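Chitinase (Thermococcus chitonophagus, PDB 5XSW) probably hydrolyses internal glycosidic links of chitin as an endochitinase, binding the sugar chain in a pocket of its helical part. Local coordinates at residues D400-E403 against Y404-V408; N316-L319 against R320-D324; T24-W28 against N29-F33; P203-L206 against M207-A211. One frame throughout, in Å; residues are numbered along the deposited sequence.

Interaction 1 (D400-E403 against Y404-V408)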
loop_
_atom_site.group_PDB
_atom_site.type_symbol
_atom_site.label_atom_id
_atom_site.label_comp_id
_atom_site.label_asym_id
_atom_site.label_seq_id
_atom_site.Cartn_x
_atom_site.Cartn_y
_atom_site.Cartn_z
ATOM N N ASP A 400 29.346 -21.503 4.589
ATOM C CA ASP A 400 27.946 -21.753 4.930
ATOM C C ASP A 400 27.137 -20.418 5.067
ATOM O O ASP A 400 26.006 -20.355 4.629
ATOM C CB ASP A 400 27.844 -22.537 6.240
ATOM C CG ASP A 400 28.142 -24.054 6.045
ATOM O OD1 ASP A 400 28.209 -24.527 4.897
ATOM O OD2 ASP A 400 28.239 -24.766 7.038
ATOM N N ASP A 401 27.735 -19.414 5.689
ATOM C CA ASP A 401 27.107 -18.066 5.786
ATOM C C ASP A 401 26.768 -17.473 4.419
ATOM O O ASP A 401 25.661 -16.937 4.209
ATOM C CB ASP A 401 28.040 -17.086 6.500
ATOM C CG ASP A 401 28.264 -17.426 7.953
ATOM O OD1 ASP A 401 27.421 -18.134 8.561
ATOM O OD2 ASP A 401 29.278 -16.970 8.492
ATOM N N ILE A 402 27.733 -17.549 3.489
ATOM C CA ILE A 402 27.593 -16.976 2.150
ATOM C C ILE A 402 26.558 -17.744 1.358
ATOM O O ILE A 402 25.683 -17.177 0.692
ATOM C CB ILE A 402 28.955 -16.994 1.368
ATOM C CG1 ILE A 402 30.033 -16.231 2.137
ATOM C CG2 ILE A 402 28.798 -16.425 -0.033
ATOM C CD1 ILE A 402 29.800 -14.794 2.330
ATOM N N GLU A 403 26.639 -19.066 1.456
ATOM C CA GLU A 403 25.695 -19.908 0.768
ATOM C C GLU A 403 24.262 -19.640 1.225
ATOM O O GLU A 403 23.313 -19.616 0.429
ATOM C CB GLU A 403 26.070 -21.395 1.018
ATOM C CG GLU A 403 24.979 -22.335 0.553
ATOM C CD GLU A 403 24.855 -22.428 -0.968
ATOM O OE1 GLU A 403 25.885 -22.245 -1.656
ATOM O OE2 GLU A 403 23.727 -22.689 -1.483
ATOM N N TYR A 404 24.113 -19.541 2.533
ATOM C CA TYR A 404 22.807 -19.278 3.139
ATOM C C TYR A 404 22.259 -17.924 2.624
ATOM O O TYR A 404 21.121 -17.796 2.137
ATOM C CB TYR A 404 22.973 -19.265 4.671
ATOM C CG TYR A 404 21.732 -18.733 5.361
ATOM C CD1 TYR A 404 20.492 -19.351 5.197
ATOM C CD2 TYR A 404 21.804 -17.596 6.149
ATOM C CE1 TYR A 404 19.347 -18.826 5.827
ATOM C CE2 TYR A 404 20.692 -17.089 6.777
ATOM C CZ TYR A 404 19.476 -17.700 6.614
ATOM O OH TYR A 404 18.393 -17.116 7.262
ATOM N N PHE A 405 23.108 -16.913 2.718
ATOM C CA PHE A 405 22.744 -15.579 2.230
ATOM C C PHE A 405 22.208 -15.624 0.805
ATOM O O PHE A 405 21.095 -15.140 0.535
ATOM C CB PHE A 405 23.934 -14.633 2.336
ATOM C CG PHE A 405 23.611 -13.248 1.830
ATOM C CD1 PHE A 405 22.871 -12.366 2.624
ATOM C CD2 PHE A 405 23.988 -12.851 0.546
ATOM C CE1 PHE A 405 22.522 -11.097 2.144
ATOM C CE2 PHE A 405 23.642 -11.573 0.069
ATOM C CZ PHE A 405 22.928 -10.705 0.884
ATOM N N PHE A 406 22.908 -16.285 -0.126
ATOM C CA PHE A 406 22.412 -16.270 -1.493
ATOM C C PHE A 406 21.193 -17.171 -1.747
ATOM O O PHE A 406 20.399 -16.849 -2.600
ATOM C CB PHE A 406 23.528 -16.624 -2.501
ATOM C CG PHE A 406 24.493 -15.509 -2.707
ATOM C CD1 PHE A 406 24.161 -14.443 -3.526
ATOM C CD2 PHE A 406 25.706 -15.479 -2.034
ATOM C CE1 PHE A 406 25.037 -13.359 -3.712
ATOM C CE2 PHE A 406 26.591 -14.383 -2.216
ATOM C CZ PHE A 406 26.239 -13.321 -3.044
ATOM N N THR A 407 21.059 -18.283 -1.013
ATOM C CA THR A 407 19.806 -19.058 -1.011
ATOM C C THR A 407 18.597 -18.192 -0.634
ATOM O O THR A 407 17.570 -18.248 -1.283
ATOM C CB THR A 407 19.906 -20.245 -0.001
ATOM O OG1 THR A 407 21.059 -21.026 -0.329
ATOM C CG2 THR A 407 18.697 -21.133 -0.050
ATOM N N VAL A 408 18.718 -17.428 0.437
ATOM C CA VAL A 408 17.607 -16.541 0.828
ATOM C C VAL A 408 17.360 -15.501 -0.267
ATOM O O VAL A 408 16.199 -15.232 -0.699
ATOM C CB VAL A 408 17.911 -15.856 2.174
ATOM C CG1 VAL A 408 16.753 -14.832 2.493
ATOM C CG2 VAL A 408 18.034 -16.964 3.313
#

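Interaction 2 (N316-L319 against R320-D324)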
loop_
_atom_site.group_PDB
_atom_site.type_symbol
_atom_site.label_atom_id
_atom_site.label_comp_id
_atom_site.label_asym_id
_atom_site.label_seq_id
_atom_site.Cartn_x
_atom_site.Cartn_y
_atom_site.Cartn_z
ATOM N N ASN A 316 18.298 17.134 -9.532
ATOM C CA ASN A 316 19.762 17.368 -9.413
ATOM C C ASN A 316 20.119 18.877 -9.236
ATOM O O ASN A 316 21.068 19.230 -8.550
ATOM C CB ASN A 316 20.483 16.790 -10.646
ATOM C CG ASN A 316 20.417 15.261 -10.669
ATOM O OD1 ASN A 316 20.259 14.656 -9.616
ATOM N ND2 ASN A 316 20.499 14.653 -11.839
ATOM N N GLU A 317 19.289 19.735 -9.801
ATOM C CA GLU A 317 19.483 21.175 -9.625
ATOM C C GLU A 317 19.285 21.531 -8.157
ATOM O O GLU A 317 20.089 22.236 -7.565
ATOM C CB GLU A 317 18.532 21.946 -10.550
ATOM C CG GLU A 317 18.659 23.438 -10.427
ATOM C CD GLU A 317 17.551 24.192 -11.183
ATOM O OE1 GLU A 317 16.653 23.523 -11.741
ATOM O OE2 GLU A 317 17.583 25.454 -11.210
ATOM N N PHE A 318 18.256 20.951 -7.524
ATOM C CA PHE A 318 18.079 21.137 -6.082
ATOM C C PHE A 318 19.264 20.613 -5.267
ATOM O O PHE A 318 19.670 21.253 -4.298
ATOM C CB PHE A 318 16.759 20.441 -5.620
ATOM C CG PHE A 318 16.511 20.555 -4.154
ATOM C CD1 PHE A 318 15.960 21.709 -3.624
ATOM C CD2 PHE A 318 16.867 19.535 -3.313
ATOM C CE1 PHE A 318 15.764 21.828 -2.293
ATOM C CE2 PHE A 318 16.659 19.636 -1.934
ATOM C CZ PHE A 318 16.111 20.771 -1.433
ATOM N N LEU A 319 19.788 19.435 -5.619
ATOM C CA LEU A 319 20.939 18.876 -4.877
ATOM C C LEU A 319 22.169 19.837 -4.986
ATOM O O LEU A 319 22.929 20.049 -4.048
ATOM C CB LEU A 319 21.335 17.504 -5.427
ATOM C CG LEU A 319 20.388 16.255 -5.341
ATOM C CD1 LEU A 319 20.951 15.040 -6.098
ATOM C CD2 LEU A 319 20.137 15.894 -3.891
ATOM N N ARG A 320 22.351 20.396 -6.166
ATOM C CA ARG A 320 23.475 21.345 -6.430
ATOM C C ARG A 320 23.287 22.631 -5.599
ATOM O O ARG A 320 24.202 23.090 -4.957
ATOM C CB ARG A 320 23.525 21.575 -7.955
ATOM C CG ARG A 320 24.528 22.526 -8.571
ATOM C CD ARG A 320 24.642 22.241 -10.111
ATOM N NE ARG A 320 23.444 22.581 -10.898
ATOM C CZ ARG A 320 22.656 21.709 -11.560
ATOM N NH1 ARG A 320 21.603 22.169 -12.234
ATOM N NH2 ARG A 320 22.889 20.387 -11.565
ATOM N N LEU A 321 22.068 23.154 -5.515
ATOM C CA LEU A 321 21.859 24.502 -4.953
ATOM C C LEU A 321 21.487 24.622 -3.507
ATOM O O LEU A 321 21.715 25.685 -2.919
ATOM C CB LEU A 321 20.766 25.243 -5.737
ATOM C CG LEU A 321 20.962 25.440 -7.251
ATOM C CD1 LEU A 321 19.716 25.986 -7.919
ATOM C CD2 LEU A 321 22.107 26.396 -7.481
ATOM N N ALA A 322 20.857 23.588 -2.926
ATOM C CA ALA A 322 20.335 23.729 -1.561
ATOM C C ALA A 322 21.433 24.116 -0.588
ATOM O O ALA A 322 22.524 23.554 -0.627
ATOM C CB ALA A 322 19.644 22.413 -1.097
ATOM N N LYS A 323 21.150 25.042 0.320
ATOM C CA LYS A 323 22.177 25.397 1.325
ATOM C C LYS A 323 22.372 24.338 2.406
ATOM O O LYS A 323 23.430 24.277 3.018
ATOM C CB LYS A 323 21.844 26.738 2.005
ATOM C CG LYS A 323 22.207 27.995 1.156
ATOM C CD LYS A 323 21.817 29.324 1.856
ATOM C CE LYS A 323 21.703 30.503 0.827
ATOM N NZ LYS A 323 21.025 31.744 1.386
ATOM N N ASP A 324 21.360 23.511 2.664
ATOM C CA ASP A 324 21.458 22.480 3.713
ATOM C C ASP A 324 22.058 21.225 3.044
ATOM O O ASP A 324 21.472 20.632 2.112
ATOM C CB ASP A 324 20.058 22.201 4.330
ATOM C CG ASP A 324 20.071 21.115 5.410
ATOM O OD1 ASP A 324 21.087 20.417 5.609
ATOM O OD2 ASP A 324 19.044 20.986 6.094
HETATM O O HOH W 1 23.252 21.150 -1.811
#

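Interaction 3 (T24-W28 against N29-F33)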
loop_
_atom_site.group_PDB
_atom_site.type_symbol
_atom_site.label_atom_id
_atom_site.label_comp_id
_atom_site.label_asym_id
_atom_site.label_seq_id
_atom_site.Cartn_x
_atom_site.Cartn_y
_atom_site.Cartn_z
ATOM N N THR A 24 6.566 -11.485 -24.839
ATOM C CA THR A 24 5.372 -12.299 -24.608
ATOM C C THR A 24 5.442 -13.053 -23.266
ATOM O O THR A 24 4.442 -13.568 -22.785
ATOM C CB THR A 24 5.124 -13.322 -25.769
ATOM O OG1 THR A 24 6.297 -14.120 -25.958
ATOM C CG2 THR A 24 4.757 -12.583 -27.076
ATOM N N HIS A 25 6.620 -13.099 -22.658
ATOM C CA HIS A 25 6.750 -13.625 -21.309
ATOM C C HIS A 25 7.686 -12.689 -20.540
ATOM O O HIS A 25 8.376 -11.872 -21.141
ATOM C CB HIS A 25 7.302 -15.060 -21.327
ATOM C CG HIS A 25 8.608 -15.171 -22.045
ATOM N ND1 HIS A 25 9.824 -15.039 -21.406
ATOM C CD2 HIS A 25 8.891 -15.349 -23.358
ATOM C CE1 HIS A 25 10.801 -15.146 -22.292
ATOM N NE2 HIS A 25 10.262 -15.334 -23.484
ATOM N N TYR A 26 7.710 -12.824 -19.222
ATOM C CA TYR A 26 8.521 -11.967 -18.364
ATOM C C TYR A 26 9.948 -11.906 -18.848
ATOM O O TYR A 26 10.578 -12.935 -19.071
ATOM C CB TYR A 26 8.508 -12.466 -16.899
ATOM C CG TYR A 26 9.512 -11.723 -16.063
ATOM C CD1 TYR A 26 9.293 -10.387 -15.738
ATOM C CD2 TYR A 26 10.683 -12.322 -15.636
ATOM C CE1 TYR A 26 10.221 -9.668 -14.999
ATOM C CE2 TYR A 26 11.626 -11.604 -14.892
ATOM C CZ TYR A 26 11.374 -10.274 -14.590
ATOM O OH TYR A 26 12.269 -9.515 -13.888
ATOM N N VAL A 27 10.481 -10.693 -18.999
ATOM C CA VAL A 27 11.927 -10.531 -19.084
ATOM C C VAL A 27 12.307 -9.317 -18.197
ATOM O O VAL A 27 11.487 -8.412 -17.993
ATOM C CB VAL A 27 12.446 -10.317 -20.565
ATOM C CG1 VAL A 27 11.794 -11.297 -21.527
ATOM C CG2 VAL A 27 12.246 -8.925 -21.023
ATOM N N TRP A 28 13.517 -9.339 -17.669
ATOM C CA TRP A 28 14.045 -8.336 -16.758
ATOM C C TRP A 28 13.846 -6.948 -17.299
ATOM O O TRP A 28 14.225 -6.670 -18.441
ATOM C CB TRP A 28 15.514 -8.582 -16.519
ATOM C CG TRP A 28 16.141 -7.487 -15.723
ATOM C CD1 TRP A 28 16.913 -6.453 -16.197
ATOM C CD2 TRP A 28 16.101 -7.344 -14.285
ATOM N NE1 TRP A 28 17.322 -5.651 -15.146
ATOM C CE2 TRP A 28 16.867 -6.191 -13.961
ATOM C CE3 TRP A 28 15.499 -8.091 -13.244
ATOM C CZ2 TRP A 28 17.024 -5.740 -12.647
ATOM C CZ3 TRP A 28 15.662 -7.648 -11.921
ATOM C CH2 TRP A 28 16.440 -6.494 -11.630
ATOM N N ASN A 29 13.161 -6.112 -16.512
ATOM C CA ASN A 29 12.939 -4.701 -16.824
ATOM C C ASN A 29 11.975 -4.493 -17.981
ATOM O O ASN A 29 11.745 -3.385 -18.391
ATOM C CB ASN A 29 14.265 -3.998 -17.149
ATOM C CG ASN A 29 14.334 -2.597 -16.557
ATOM O OD1 ASN A 29 13.530 -2.244 -15.697
ATOM N ND2 ASN A 29 15.330 -1.805 -16.982
ATOM N N GLY A 30 11.387 -5.558 -18.493
ATOM C CA GLY A 30 10.477 -5.407 -19.614
ATOM C C GLY A 30 9.116 -6.034 -19.395
ATOM O O GLY A 30 8.430 -6.402 -20.362
ATOM N N TRP A 31 8.693 -6.145 -18.133
ATOM C CA TRP A 31 7.410 -6.795 -17.850
ATOM C C TRP A 31 6.292 -5.823 -18.152
ATOM O O TRP A 31 5.185 -6.196 -18.580
ATOM C CB TRP A 31 7.366 -7.272 -16.386
ATOM C CG TRP A 31 6.057 -7.887 -15.954
ATOM C CD1 TRP A 31 5.667 -9.202 -16.105
ATOM C CD2 TRP A 31 4.962 -7.217 -15.296
ATOM N NE1 TRP A 31 4.395 -9.369 -15.598
ATOM C CE2 TRP A 31 3.947 -8.175 -15.095
ATOM C CE3 TRP A 31 4.734 -5.898 -14.887
ATOM C CZ2 TRP A 31 2.745 -7.863 -14.481
ATOM C CZ3 TRP A 31 3.525 -5.585 -14.290
ATOM C CH2 TRP A 31 2.542 -6.574 -14.098
ATOM N N CYS A 32 6.586 -4.547 -17.906
ATOM C CA CYS A 32 5.687 -3.457 -18.218
ATOM C C CYS A 32 6.563 -2.227 -18.536
ATOM O O CYS A 32 7.611 -1.987 -17.879
ATOM C CB CYS A 32 4.740 -3.120 -17.037
ATOM S SG CYS A 32 3.399 -2.104 -17.472
ATOM N N PHE A 33 6.134 -1.470 -19.535
ATOM C CA PHE A 33 6.717 -0.141 -19.808
ATOM C C PHE A 33 5.692 0.907 -19.530
ATOM O O PHE A 33 4.578 0.862 -20.064
ATOM C CB PHE A 33 7.217 -0.034 -21.296
ATOM C CG PHE A 33 8.263 -1.040 -21.636
ATOM C CD1 PHE A 33 9.578 -0.867 -21.217
ATOM C CD2 PHE A 33 7.946 -2.173 -22.357
ATOM C CE1 PHE A 33 10.564 -1.811 -21.534
ATOM C CE2 PHE A 33 8.916 -3.139 -22.662
ATOM C CZ PHE A 33 10.220 -2.967 -22.243
#

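Interaction 4 (P203-L206 against M207-A211)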
loop_
_atom_site.group_PDB
_atom_site.type_symbol
_atom_site.label_atom_id
_atom_site.label_comp_id
_atom_site.label_asym_id
_atom_site.label_seq_id
_atom_site.Cartn_x
_atom_site.Cartn_y
_atom_site.Cartn_z
ATOM N N PRO A 203 24.852 2.265 4.607
ATOM C CA PRO A 203 24.462 1.383 5.708
ATOM C C PRO A 203 24.223 2.152 6.988
ATOM O O PRO A 203 23.363 1.737 7.768
ATOM C CB PRO A 203 25.700 0.421 5.881
ATOM C CG PRO A 203 26.401 0.469 4.541
ATOM C CD PRO A 203 26.140 1.892 3.991
ATOM N N ASN A 204 24.949 3.250 7.229
ATOM C CA ASN A 204 24.731 3.983 8.477
ATOM C C ASN A 204 23.301 4.624 8.509
ATOM O O ASN A 204 22.699 4.810 9.567
ATOM C CB ASN A 204 25.759 5.103 8.616
ATOM C CG ASN A 204 27.166 4.567 8.919
ATOM O OD1 ASN A 204 27.329 3.467 9.464
ATOM N ND2 ASN A 204 28.183 5.340 8.526
ATOM N N PHE A 205 22.802 4.975 7.340
ATOM C CA PHE A 205 21.464 5.600 7.286
ATOM C C PHE A 205 20.412 4.503 7.672
ATOM O O PHE A 205 19.514 4.763 8.457
ATOM C CB PHE A 205 21.166 6.145 5.898
ATOM C CG PHE A 205 19.757 6.702 5.791
ATOM C CD1 PHE A 205 19.496 7.967 6.286
ATOM C CD2 PHE A 205 18.704 5.914 5.286
ATOM C CE1 PHE A 205 18.189 8.508 6.269
ATOM C CE2 PHE A 205 17.370 6.428 5.267
ATOM C CZ PHE A 205 17.139 7.737 5.760
ATOM N N LEU A 206 20.518 3.308 7.090
ATOM C CA LEU A 206 19.549 2.209 7.445
ATOM C C LEU A 206 19.677 1.839 8.911
ATOM O O LEU A 206 18.683 1.547 9.581
ATOM C CB LEU A 206 19.762 0.936 6.582
ATOM C CG LEU A 206 19.321 1.138 5.118
ATOM C CD1 LEU A 206 19.540 -0.095 4.251
ATOM C CD2 LEU A 206 17.785 1.505 5.032
ATOM N N MET A 207 20.889 1.930 9.446
ATOM C CA MET A 207 21.143 1.640 10.876
ATOM C C MET A 207 20.415 2.665 11.769
ATOM O O MET A 207 19.742 2.332 12.779
ATOM C CB MET A 207 22.661 1.671 11.183
ATOM C CG MET A 207 23.418 0.448 10.652
ATOM S SD MET A 207 23.250 -1.041 11.727
ATOM C CE MET A 207 24.073 -0.540 13.248
ATOM N N ALA A 208 20.559 3.915 11.376
ATOM C CA ALA A 208 19.971 5.017 12.094
ATOM C C ALA A 208 18.445 4.891 12.033
ATOM O O ALA A 208 17.751 5.158 13.021
ATOM C CB ALA A 208 20.387 6.371 11.444
ATOM N N LEU A 209 17.958 4.503 10.854
ATOM C CA LEU A 209 16.524 4.447 10.627
ATOM C C LEU A 209 15.942 3.338 11.538
ATOM O O LEU A 209 14.952 3.554 12.227
ATOM C CB LEU A 209 16.217 4.151 9.160
ATOM C CG LEU A 209 14.680 4.082 8.833
ATOM C CD1 LEU A 209 13.902 5.393 9.207
ATOM C CD2 LEU A 209 14.492 3.764 7.354
ATOM N N ALA A 210 16.576 2.162 11.566
ATOM C CA ALA A 210 16.041 1.072 12.403
ATOM C C ALA A 210 16.093 1.454 13.888
ATOM O O ALA A 210 15.243 1.012 14.689
ATOM C CB ALA A 210 16.821 -0.247 12.165
ATOM N N ALA A 211 17.121 2.215 14.290
ATOM C CA ALA A 211 17.264 2.560 15.698
ATOM C C ALA A 211 16.063 3.461 16.146
ATOM O O ALA A 211 15.432 3.256 17.211
ATOM C CB ALA A 211 18.614 3.270 15.929
#

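Interaction 1 (D400-E403 against Y404-V408)
Thr407 grips the carbonyl of Glu403 twice: its OG1 donates to Glu403 O at 2.8 Å, and its backbone N reaches the same oxygen at 3.0 Å. The two donors arrive from opposite faces of the carbonyl plane, the hydroxyl lying 35° out of it. The torsion responsible sets OG1 beside the backbone N (chi1 -55°), turning the hydroxyl back along the helix. The Glu403 carboxylate, its chain bent at chi2, comes no closer to this hydroxyl than 3.3 Å, from OE2 to Thr407 OG1, at an angle too poor for a bond. Two residues earlier, Phe405 N donates to Asp401 O at 3.0 Å.

On another side of the helix Ile402 and Phe406 lie alongside each other, pointing the same way. The methyl CG2 of Ile402 meets the Phe406 ring at its edge and in its plane, 3.7 Å from CE2, while CD2 of Phe405 sits over the centre of one ring face. Phe453 and Ile456 of helix 449-461 and Val431 of helix 421-439 pack against this apolar side. The pattern is that of an amphipathic alpha-helix, in which a threonine hydroxyl bonds to the carbonyl four residues back.

Interaction 2 (N316-L319 against R320-D324)
Arg320 N donates to Asn316 O at 2.9 Å and Leu321 N to Glu317 O at 3.0 Å, continuing the i to i-4 ladder of an alpha-helix close to its end. Leu321 N also makes a weak bond to Phe318 O, whose main donor is Ala322 N at 3.0 Å. Ala322 then leaves helical geometry with psi 138°. A water bridges the opened turn, donating to both Leu319 O and Ala322 O.

Among the side chains, the methyl of Ala322 stands over one face of the Phe318 ring as a CH-pi contact, 4.1 Å from CB to the ring centroid and displaced toward CZ. The Arg320 chain bends at chi3 (68°) and folds back along the helix, laying its guanidinium face over Glu317 CA; NH1 comes 3.5 Å from Glu317 CB. Opposite charges are near here without touching, Glu317 OE1 being 5.2 Å from Arg320 NH1. Glu317 CG also packs on Leu321 CD1.

The buried ring of Phe318 touches Ala327 and Ile331 of helix 327-338 and Ile357 of helix 353-357, while Trp353 of the latter touches both Glu317 and Leu321. Helix 313-321 thus packs against both helices, its Arg320 side lying at the surface.

Interaction 3 (T24-W28 against N29-F33)
Tyr26 meets Trp31 across a type II beta turn that runs from Val27 to Gly30 and leads the chain into strand 32-41. The two side chains cross at about a right angle. CB of Trp31 lies at the edge of the tyrosine ring and in its plane, 3.7 Å from Tyr26 CD1, and the same CD1 is 3.8 Å from Trp31 CD1. Trp31 CG is anti to the backbone N (chi1 177°), which brings the near corner of the indole up to that edge, while the Tyr26 hydroxyl bonds to Asp266.

Val27 supplies the turn's defining acceptor: Gly30 N donates to Val27 O at 2.9 Å. The approach is fairly straight at the hydrogen, 157°, but the donor stands above the carbonyl plane. CG2 of Val27 lies between the backbone N and the carbonyl carbon and packs 4.2 Å from Gly30 CA.

Trp28 and Asn29 occupy the two corner positions. Asn29 takes the positive phi, 71°, that a type II turn needs at its third residue. Its backbone N bonds to Asp266, the residue that also receives the Tyr26 hydroxyl, so one carboxylate ties the turn to the loop beyond. The amide of Asn29 bonds to Arg471 N through OD1, and the indole NE1 of Trp28 bonds to Pro467 O; both tie the turn to the C-terminal part of the chain. Across the corner, Asn29 CB makes a CH-pi contact over the face of the Trp28 indole, 4.1 Å from the centroid of its five-membered ring.

Interaction 4 (P203-L206 against M207-A211)
Met207 presses CG against the carbonyl of Pro203, 3.2 Å from Pro203 O, while its backbone N donates a hydrogen bond to the same oxygen at 3.0 Å. The side chain is bent at chi2 and chi3 (-80° and -65°), which curls the thioether away from the first turn, and Leu192 of helix 186-199 lies against it. This is the close part of the contact, where the backbone dominates. The next donors follow in order: Ala208 N to Asn204 O at 2.9 Å, Leu209 N to Phe205 O at 2.9 Å and Ala210 N to Leu206 O at 3.0 Å. The short side chains of Ala208 and Ala210 add only methyl contacts to carbonyl oxygens one turn back.

Side chain against side chain, the contact is much looser. Phe205 and Leu209 come no nearer than 4.4 Å, CE2 of Phe205 to CD2 of Leu209. No solvent side offsets this, since every touching residue is buried, and other parts of the chain pack round these side chains: Phe151 meets the Phe205 ring edge-to-face, Asp333 of helix 327-338 touches both Phe205 and Leu209, and Thr382 of helix 374-386 touches Ala208. The buried amide of Asn204 is satisfied at both ends, ND2 by Asp386 and OD1 by Gly165 N.

Leu209 also touches His374, a residue of the glycan pocket; Lys212 and Glu213, on the last turn of the same helix, belong to that pocket too. The arrangement is that of a buried alpha-helix whose C-terminal end contributes to the sugar-binding site.

How the interactions relate
Along the chain the order is interaction 3, interaction 4, interaction 2 and interaction 1, none nested within another and none touching. Interaction 3 belongs to the N-terminal beta-rich part, where its turn enters strand 32-41; the other three lie on separate helices of the helical part, 203-214, 313-321 and 399-412. Interactions 1 and 2 lie on opposite sides of the chain's centre, 41 Å apart between centres, and interaction 4 lies 23 to 24 Å from each. Shared helices link them indirectly: 186-199 packs on interactions 1 and 4, and 327-338 on interactions 2 and 4. Of the three helices, 203-214 is the one whose own residues, Lys212 and Glu213, line the glycan pocket.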